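Local coordinates for 457aa long hypothetical protein (Pyrococcus horikoshii, PDB 2CSU) that is of unknown function but combines a Rossmann-like CoA-binding domain with two domains of the succinyl-CoA ligase superfamily, at residues G269-N274 and A441-E446. Sequence-based numbering, arbitrary orientation.
Sequences GVLVAN and AYALVE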
ATOM      1  N   GLY A 269     -11.720  -4.349  25.197  1.00 35.22           N
ATOM      2  CA  GLY A 269     -11.920  -5.232  24.056  1.00 34.48           C
ATOM      3  C   GLY A 269     -11.620  -4.587  22.717  1.00 33.87           C
ATOM      4  O   GLY A 269     -11.846  -5.193  21.668  1.00 33.68           O
ATOM      5  N   VAL A 270     -11.108  -3.358  22.761  1.00 33.47           N
ATOM      6  CA  VAL A 270     -10.764  -2.592  21.566  1.00 31.85           C
ATOM      7  C   VAL A 270      -9.419  -3.010  20.985  1.00 31.38           C
ATOM      8  O   VAL A 270      -8.397  -3.011  21.678  1.00 31.36           O
ATOM      9  CB  VAL A 270     -10.708  -1.074  21.871  1.00 31.93           C
ATOM     10  CG1 VAL A 270     -10.308  -0.294  20.614  1.00 31.30           C
ATOM     11  CG2 VAL A 270     -12.067  -0.598  22.373  1.00 31.66           C
ATOM     12  N   LEU A 271      -9.425  -3.348  19.705  1.00 30.14           N
ATOM     13  CA  LEU A 271      -8.209  -3.773  19.026  1.00 29.23           C
ATOM     14  C   LEU A 271      -7.493  -2.522  18.551  1.00 29.79           C
ATOM     15  O   LEU A 271      -8.119  -1.586  18.056  1.00 29.86           O
ATOM     16  CB  LEU A 271      -8.558  -4.694  17.847  1.00 28.53           C
ATOM     17  CG  LEU A 271      -9.631  -5.750  18.177  1.00 27.95           C
ATOM     18  CD1 LEU A 271      -9.933  -6.608  16.958  1.00 28.29           C
ATOM     19  CD2 LEU A 271      -9.167  -6.605  19.349  1.00 28.15           C
ATOM     20  N   VAL A 272      -6.178  -2.498  18.706  1.00 29.53           N
ATOM     21  CA  VAL A 272      -5.419  -1.330  18.316  1.00 29.99           C
ATOM     22  C   VAL A 272      -4.627  -1.503  17.032  1.00 29.49           C
ATOM     23  O   VAL A 272      -4.029  -2.536  16.791  1.00 28.69           O
ATOM     24  CB  VAL A 272      -4.449  -0.888  19.457  1.00 30.55           C
ATOM     25  CG1 VAL A 272      -3.512   0.205  18.961  1.00 31.33           C
ATOM     26  CG2 VAL A 272      -5.253  -0.389  20.658  1.00 30.74           C
ATOM     27  N   ALA A 273      -4.645  -0.465  16.209  1.00 29.32           N
ATOM     28  CA  ALA A 273      -3.907  -0.470  14.960  1.00 28.73           C
ATOM     29  C   ALA A 273      -2.891   0.653  15.107  1.00 28.54           C
ATOM     30  O   ALA A 273      -3.167   1.650  15.780  1.00 27.83           O
ATOM     31  CB  ALA A 273      -4.857  -0.192  13.775  1.00 27.89           C
ATOM     32  N   ASN A 274      -1.722   0.504  14.500  1.00 29.28           N
ATOM     33  CA  ASN A 274      -0.713   1.547  14.597  1.00 30.08           C
ATOM     34  C   ASN A 274      -0.539   2.282  13.282  1.00 30.89           C
ATOM     35  O   ASN A 274       0.217   3.246  13.217  1.00 31.93           O
ATOM     36  CB  ASN A 274       0.616   0.966  15.052  1.00 31.92           C
ATOM     37  CG  ASN A 274       0.455   0.035  16.231  1.00 32.18           C
ATOM     38  OD1 ASN A 274       0.003   0.447  17.310  1.00 32.07           O
ATOM     39  ND2 ASN A 274       0.808  -1.233  16.035  1.00 31.71           N
ATOM     40  N   ALA A 441      -5.581 -11.499  10.319  1.00 25.13           N
ATOM     41  CA  ALA A 441      -5.581 -12.789  11.002  1.00 26.90           C
ATOM     42  C   ALA A 441      -5.570 -12.559  12.507  1.00 28.50           C
ATOM     43  O   ALA A 441      -6.258 -13.251  13.265  1.00 29.56           O
ATOM     44  CB  ALA A 441      -4.348 -13.574  10.604  1.00 26.31           C
ATOM     45  N   TYR A 442      -4.767 -11.583  12.928  1.00 29.26           N
ATOM     46  CA  TYR A 442      -4.646 -11.225  14.337  1.00 29.64           C
ATOM     47  C   TYR A 442      -5.959 -10.651  14.862  1.00 29.43           C
ATOM     48  O   TYR A 442      -6.400 -11.006  15.951  1.00 29.27           O
ATOM     49  CB  TYR A 442      -3.537 -10.186  14.530  1.00 31.72           C
ATOM     50  CG  TYR A 442      -3.532  -9.558  15.911  1.00 33.81           C
ATOM     51  CD1 TYR A 442      -3.050 -10.259  17.018  1.00 35.24           C
ATOM     52  CD2 TYR A 442      -4.047  -8.276  16.116  1.00 35.14           C
ATOM     53  CE1 TYR A 442      -3.080  -9.699  18.302  1.00 35.26           C
ATOM     54  CE2 TYR A 442      -4.089  -7.708  17.387  1.00 35.90           C
ATOM     55  CZ  TYR A 442      -3.604  -8.426  18.477  1.00 36.01           C
ATOM     56  OH  TYR A 442      -3.660  -7.878  19.735  1.00 36.89           O
ATOM     57  N   ALA A 443      -6.586  -9.771  14.089  1.00 28.33           N
ATOM     58  CA  ALA A 443      -7.836  -9.166  14.531  1.00 28.72           C
ATOM     59  C   ALA A 443      -8.935 -10.205  14.730  1.00 28.89           C
ATOM     60  O   ALA A 443      -9.737 -10.089  15.650  1.00 28.03           O
ATOM     61  CB  ALA A 443      -8.293  -8.088  13.547  1.00 28.73           C
ATOM     62  N   LEU A 444      -8.959 -11.225  13.878  1.00 30.00           N
ATOM     63  CA  LEU A 444      -9.974 -12.274  13.978  1.00 30.70           C
ATOM     64  C   LEU A 444      -9.805 -13.125  15.244  1.00 32.03           C
ATOM     65  O   LEU A 444     -10.783 -13.463  15.909  1.00 31.39           O
ATOM     66  CB  LEU A 444      -9.939 -13.165  12.723  1.00 30.99           C
ATOM     67  CG  LEU A 444     -10.698 -12.663  11.472  1.00 31.47           C
ATOM     68  CD1 LEU A 444     -10.175 -13.343  10.207  1.00 30.49           C
ATOM     69  CD2 LEU A 444     -12.188 -12.931  11.642  1.00 30.69           C
ATOM     70  N   VAL A 445      -8.567 -13.470  15.582  1.00 32.84           N
ATOM     71  CA  VAL A 445      -8.333 -14.276  16.781  1.00 35.14           C
ATOM     72  C   VAL A 445      -8.645 -13.466  18.040  1.00 36.54           C
ATOM     73  O   VAL A 445      -9.337 -13.955  18.932  1.00 36.54           O
ATOM     74  CB  VAL A 445      -6.876 -14.805  16.838  1.00 34.64           C
ATOM     75  CG1 VAL A 445      -6.589 -15.431  18.190  1.00 35.39           C
ATOM     76  CG2 VAL A 445      -6.670 -15.841  15.762  1.00 34.98           C
ATOM     77  N   GLU A 446      -8.159 -12.228  18.104  1.00 38.56           N
ATOM     78  CA  GLU A 446      -8.408 -11.381  19.268  1.00 40.42           C
ATOM     79  C   GLU A 446      -9.897 -11.153  19.520  1.00 40.81           C
ATOM     80  O   GLU A 446     -10.344 -11.158  20.668  1.00 40.64           O
ATOM     81  CB  GLU A 446      -7.702 -10.034  19.120  1.00 41.83           C
ATOM     82  CG  GLU A 446      -6.375  -9.937  19.859  1.00 44.92           C
ATOM     83  CD  GLU A 446      -6.519  -9.994  21.380  1.00 46.40           C
ATOM     84  OE1 GLU A 446      -5.502 -10.214  22.071  1.00 47.80           O
ATOM     85  OE2 GLU A 446      -7.642  -9.811  21.889  1.00 48.05           O
TER
HETATM   86  O   HOH W   1      -5.106  -5.426  19.999  1.00 25.44           O
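Leu271, on the strand 271-273 that pairs in parallel with strand 232-236 at an edge of a mixed sheet, reaches with its forked end to helix 434-450 and meets Ala443 and Glu446, about one helical turn apart. Before these two along the helix comes Tyr442, whose link to the strand is indirect: its OH shares a 2.9 Å hydrogen bond with a water lying in the ring plane. The same water accepts a weak hydrogen bond, 3.4 Å long, from Val272 N. At Ala443, Leu271 CD1 packs 4.1 Å from the methyl CB and also approaches the carbonyl O at 3.7 Å, a van der Waals contact. Met282 of helix 276-283 touches both Leu271 and Ala443, adding to the apolar surroundings. Glu446 takes the other branch, Leu271 CD2 lying 3.7 Å from its CB, and the leucine and glutamate chains run alongside one another with opposite headings. The glutamate carboxylate has a long, weak ion pair with Lys449. The contact thus joins the flavodoxin-like and ligase-CoA regions of the chain. With no direct hydrogen bond or salt bridge between them, the segments meet by van der Waals packing around Leu271, joined by one water bridge that is weak on its strand side.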